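Local coordinates for amino acid adenylation domain-containing protein (Bacillus stratosphericus LAMA 585, PDB 6ULY) that probably selects a branched-chain keto acid and activates it as the acyl adenylate within a nonribosomal depsipeptide synthetase, at residues 51-63 with 151-164. Residues are numbered along the deposited sequence; the frame is centred on the assembly and turned at random.
With SO4 (sulfate ion), chain G; SO4 (sulfate ion), chain H.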
# COMPACT_ATOMS: atom_id res chain seq x y z
N GLY A 51 -16.06 34.73 18.30
CA GLY A 51 -16.50 35.77 17.38
C GLY A 51 -15.78 35.69 16.04
O GLY A 51 -16.40 35.78 14.98
N ASP A 52 -14.45 35.52 16.08
CA ASP A 52 -13.71 35.32 14.84
C ASP A 52 -14.26 34.14 14.05
O ASP A 52 -14.45 34.23 12.83
CB ASP A 52 -12.22 35.12 15.15
CG ASP A 52 -11.56 36.40 15.61
OD1 ASP A 52 -12.04 37.48 15.22
OD2 ASP A 52 -10.56 36.33 16.36
N ALA A 53 -14.53 33.02 14.73
CA ALA A 53 -15.09 31.87 14.04
C ALA A 53 -16.45 32.20 13.45
O ALA A 53 -16.80 31.72 12.36
CB ALA A 53 -15.20 30.68 15.00
N GLU A 54 -17.24 33.01 14.15
CA GLU A 54 -18.54 33.41 13.62
C GLU A 54 -18.39 34.33 12.42
O GLU A 54 -19.20 34.26 11.48
CB GLU A 54 -19.36 34.09 14.72
CG GLU A 54 -19.94 33.12 15.75
CD GLU A 54 -20.43 33.80 17.01
OE1 GLU A 54 -21.00 33.11 17.88
OE2 GLU A 54 -20.24 35.03 17.13
N ARG A 55 -17.36 35.18 12.41
CA ARG A 55 -17.11 36.01 11.23
C ARG A 55 -16.74 35.14 10.04
O ARG A 55 -17.33 35.26 8.96
CB ARG A 55 -16.01 37.03 11.54
CG ARG A 55 -16.36 38.01 12.65
CD ARG A 55 -15.31 39.10 12.80
NE ARG A 55 -15.32 39.68 14.15
CZ ARG A 55 -16.23 40.55 14.59
NH1 ARG A 55 -17.21 40.95 13.79
NH2 ARG A 55 -16.16 41.02 15.83
N VAL A 56 -15.77 34.25 10.22
CA VAL A 56 -15.40 33.34 9.13
C VAL A 56 -16.62 32.54 8.67
O VAL A 56 -16.78 32.25 7.48
CB VAL A 56 -14.25 32.41 9.56
CG1 VAL A 56 -13.97 31.37 8.48
CG2 VAL A 56 -13.01 33.23 9.85
N LEU A 57 -17.51 32.19 9.61
CA LEU A 57 -18.70 31.43 9.25
C LEU A 57 -19.57 32.20 8.27
O LEU A 57 -20.21 31.60 7.40
CB LEU A 57 -19.50 31.07 10.50
CG LEU A 57 -20.85 30.39 10.28
CD1 LEU A 57 -20.69 29.05 9.56
CD2 LEU A 57 -21.57 30.20 11.61
N THR A 58 -19.63 33.53 8.41
CA THR A 58 -20.41 34.33 7.47
C THR A 58 -19.91 34.14 6.05
O THR A 58 -20.70 33.98 5.12
CB THR A 58 -20.36 35.80 7.86
OG1 THR A 58 -20.99 35.99 9.14
CG2 THR A 58 -21.06 36.65 6.81
N GLY A 59 -18.59 34.18 5.86
CA GLY A 59 -18.04 34.03 4.53
C GLY A 59 -18.24 32.64 3.96
O GLY A 59 -18.55 32.48 2.78
N LEU A 60 -18.06 31.61 4.80
CA LEU A 60 -18.24 30.24 4.32
C LEU A 60 -19.67 30.01 3.85
O LEU A 60 -19.89 29.41 2.79
CB LEU A 60 -17.87 29.25 5.42
CG LEU A 60 -16.41 29.28 5.89
CD1 LEU A 60 -16.17 28.27 6.99
CD2 LEU A 60 -15.46 29.04 4.72
N ARG A 61 -20.66 30.49 4.62
CA ARG A 61 -22.04 30.36 4.18
C ARG A 61 -22.32 31.21 2.95
O ARG A 61 -23.16 30.84 2.12
CB ARG A 61 -22.99 30.73 5.32
CG ARG A 61 -23.16 29.61 6.34
CD ARG A 61 -23.96 30.03 7.55
NE ARG A 61 -24.28 28.89 8.40
CZ ARG A 61 -24.63 28.97 9.68
NH1 ARG A 61 -24.71 30.14 10.28
NH2 ARG A 61 -24.90 27.86 10.36
N ALA A 62 -21.61 32.33 2.79
CA ALA A 62 -21.74 33.12 1.58
C ALA A 62 -21.25 32.36 0.36
O ALA A 62 -21.73 32.59 -0.76
CB ALA A 62 -20.98 34.44 1.72
N LEU A 63 -20.30 31.44 0.54
CA LEU A 63 -19.80 30.61 -0.54
C LEU A 63 -20.65 29.37 -0.78
O LEU A 63 -20.31 28.57 -1.66
CB LEU A 63 -18.35 30.21 -0.25
CG LEU A 63 -17.38 31.39 -0.18
CD1 LEU A 63 -16.02 30.96 0.35
CD2 LEU A 63 -17.23 32.04 -1.54
N ALA A 151 -10.47 29.98 -1.22
CA ALA A 151 -10.87 31.18 -0.50
C ALA A 151 -9.97 31.34 0.71
O ALA A 151 -9.67 30.37 1.40
CB ALA A 151 -12.34 31.10 -0.07
N ALA A 152 -9.54 32.58 0.95
CA ALA A 152 -8.68 32.89 2.08
C ALA A 152 -9.52 33.22 3.31
O ALA A 152 -10.65 33.70 3.20
CB ALA A 152 -7.75 34.06 1.76
N VAL A 153 -8.94 32.97 4.48
CA VAL A 153 -9.65 33.16 5.74
C VAL A 153 -9.56 34.60 6.23
O VAL A 153 -10.55 35.17 6.69
CB VAL A 153 -9.10 32.18 6.79
CG1 VAL A 153 -9.48 32.62 8.20
CG2 VAL A 153 -9.61 30.77 6.52
N GLU A 154 -8.38 35.22 6.15
CA GLU A 154 -8.21 36.59 6.65
C GLU A 154 -9.26 37.55 6.10
O GLU A 154 -9.87 38.27 6.90
CB GLU A 154 -6.80 37.09 6.32
CG GLU A 154 -5.68 36.40 7.09
CD GLU A 154 -5.15 35.16 6.39
OE1 GLU A 154 -5.86 34.63 5.51
OE2 GLU A 154 -4.02 34.73 6.70
N PRO A 155 -9.54 37.59 4.80
CA PRO A 155 -10.65 38.44 4.32
C PRO A 155 -11.96 38.21 5.06
O PRO A 155 -12.74 39.15 5.23
CB PRO A 155 -10.77 38.04 2.85
CG PRO A 155 -9.42 37.53 2.47
CD PRO A 155 -8.89 36.86 3.70
N MET A 156 -12.23 36.97 5.50
CA MET A 156 -13.49 36.70 6.20
C MET A 156 -13.49 37.28 7.60
O MET A 156 -14.57 37.56 8.14
CB MET A 156 -13.73 35.19 6.25
CG MET A 156 -13.77 34.51 4.90
SD MET A 156 -13.97 32.72 4.97
CE MET A 156 -13.81 32.29 3.24
N LEU A 157 -12.32 37.47 8.20
CA LEU A 157 -12.25 38.01 9.56
C LEU A 157 -12.81 39.42 9.65
O LEU A 157 -13.04 39.91 10.77
CB LEU A 157 -10.81 38.01 10.07
CG LEU A 157 -10.31 36.73 10.74
CD1 LEU A 157 -8.87 36.92 11.22
CD2 LEU A 157 -11.20 36.34 11.92
N THR A 158 -13.05 40.09 8.52
CA THR A 158 -13.58 41.44 8.51
C THR A 158 -15.09 41.46 8.28
O THR A 158 -15.64 42.50 7.92
CB THR A 158 -12.88 42.28 7.45
OG1 THR A 158 -13.40 41.96 6.15
CG2 THR A 158 -11.38 42.02 7.46
N LEU A 159 -15.76 40.33 8.48
CA LEU A 159 -17.19 40.23 8.22
C LEU A 159 -17.98 40.30 9.52
O LEU A 159 -17.44 40.22 10.62
CB LEU A 159 -17.50 38.92 7.48
CG LEU A 159 -16.89 38.78 6.09
CD1 LEU A 159 -17.29 37.44 5.48
CD2 LEU A 159 -17.31 39.94 5.20
N GLU A 160 -19.29 40.48 9.37
CA GLU A 160 -20.20 40.41 10.49
C GLU A 160 -20.22 38.99 11.06
O GLU A 160 -20.06 38.01 10.33
CB GLU A 160 -21.61 40.81 10.07
CG GLU A 160 -22.22 41.94 10.87
CD GLU A 160 -23.69 42.15 10.57
OE1 GLU A 160 -24.45 41.16 10.58
OE2 GLU A 160 -24.09 43.31 10.32
N ARG A 161 -20.43 38.89 12.37
CA ARG A 161 -20.52 37.59 13.01
C ARG A 161 -21.83 36.92 12.64
O ARG A 161 -22.90 37.54 12.68
CB ARG A 161 -20.40 37.73 14.53
CG ARG A 161 -19.03 38.16 15.00
CD ARG A 161 -18.96 38.26 16.52
NE ARG A 161 -19.83 39.31 17.06
CZ ARG A 161 -20.95 39.10 17.75
NH1 ARG A 161 -21.65 40.13 18.19
NH2 ARG A 161 -21.38 37.87 18.00
N ASP A 162 -21.75 35.64 12.27
CA ASP A 162 -22.92 34.79 12.06
C ASP A 162 -23.13 33.99 13.34
O ASP A 162 -22.37 33.06 13.63
CB ASP A 162 -22.74 33.88 10.86
CG ASP A 162 -24.02 33.21 10.43
OD1 ASP A 162 -24.86 32.90 11.30
OD2 ASP A 162 -24.20 32.98 9.21
N THR A 163 -24.15 34.36 14.12
CA THR A 163 -24.38 33.79 15.44
C THR A 163 -25.28 32.56 15.41
O THR A 163 -25.59 32.01 16.47
CB THR A 163 -24.99 34.84 16.36
OG1 THR A 163 -26.28 35.22 15.86
CG2 THR A 163 -24.09 36.07 16.45
N ALA A 164 -25.70 32.11 14.23
CA ALA A 164 -26.60 30.97 14.11
C ALA A 164 -25.78 29.70 13.93
O ALA A 164 -25.48 29.28 12.81
CB ALA A 164 -27.57 31.18 12.96
S SO4 G . -20.19 42.09 14.66
O1 SO4 G . -20.62 40.73 14.64
O2 SO4 G . -19.48 42.38 13.44
O3 SO4 G . -21.36 42.93 14.73
O4 SO4 G . -19.32 42.29 15.81
S SO4 H . -24.46 38.27 20.35
O1 SO4 H . -25.77 38.13 20.95
O2 SO4 H . -23.83 36.99 20.24
O3 SO4 H . -24.59 38.84 19.02
O4 SO4 H . -23.66 39.09 21.20
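The chain of 151-164 leaves an edge strand, winds back past Val56 and then runs extended across helix 51-62, where Asp162 N donates to Glu54 O (3.0 Å). That carbonyl also accepts Thr58 N of its own helix, the two donors reaching it from opposite faces of its plane. One turn on, Thr58 OG1, set beside its backbone N (chi1 -64°), donates to Glu160 O.

The extended Met156 chain passes Gly59, its SD 3.8 Å from Val56 CG1 and its CE touching both Leu60 CD2 and Leu63 CD1; Leu159 CD1 lies 3.5 Å from Gly59 N. Leu127 of strand 125-128 also touches Met156 and Leu60.

Arg61 reaches out extended and grips Ala164 O end-on with NH1 (2.8 Å) and NH2, while NH1 also bridges to the Asp162 carboxylate. Asp162 OD1 in turn accepts Ala164 N in an Asx turn, which probably helps to position Ala164 and its carbonyl. Arg55 NH1 donates in plane to Leu159 O (3.3 Å) and to a sulfate; Arg161 CG lies over one face of this guanidinium. The Arg161 guanidinium, turned 89° from it, pairs with Glu54 OE2 (3.2 Å). The sulfate, probably from the crystallisation liquor, also accepts Arg161 N, so both arginines meet the same anion.

Thus a surface loop straps helix 46-62 beside edge strand 150-152 of a mixed, largely parallel sheet, in the alpha/beta layering of ANL adenylating enzymes.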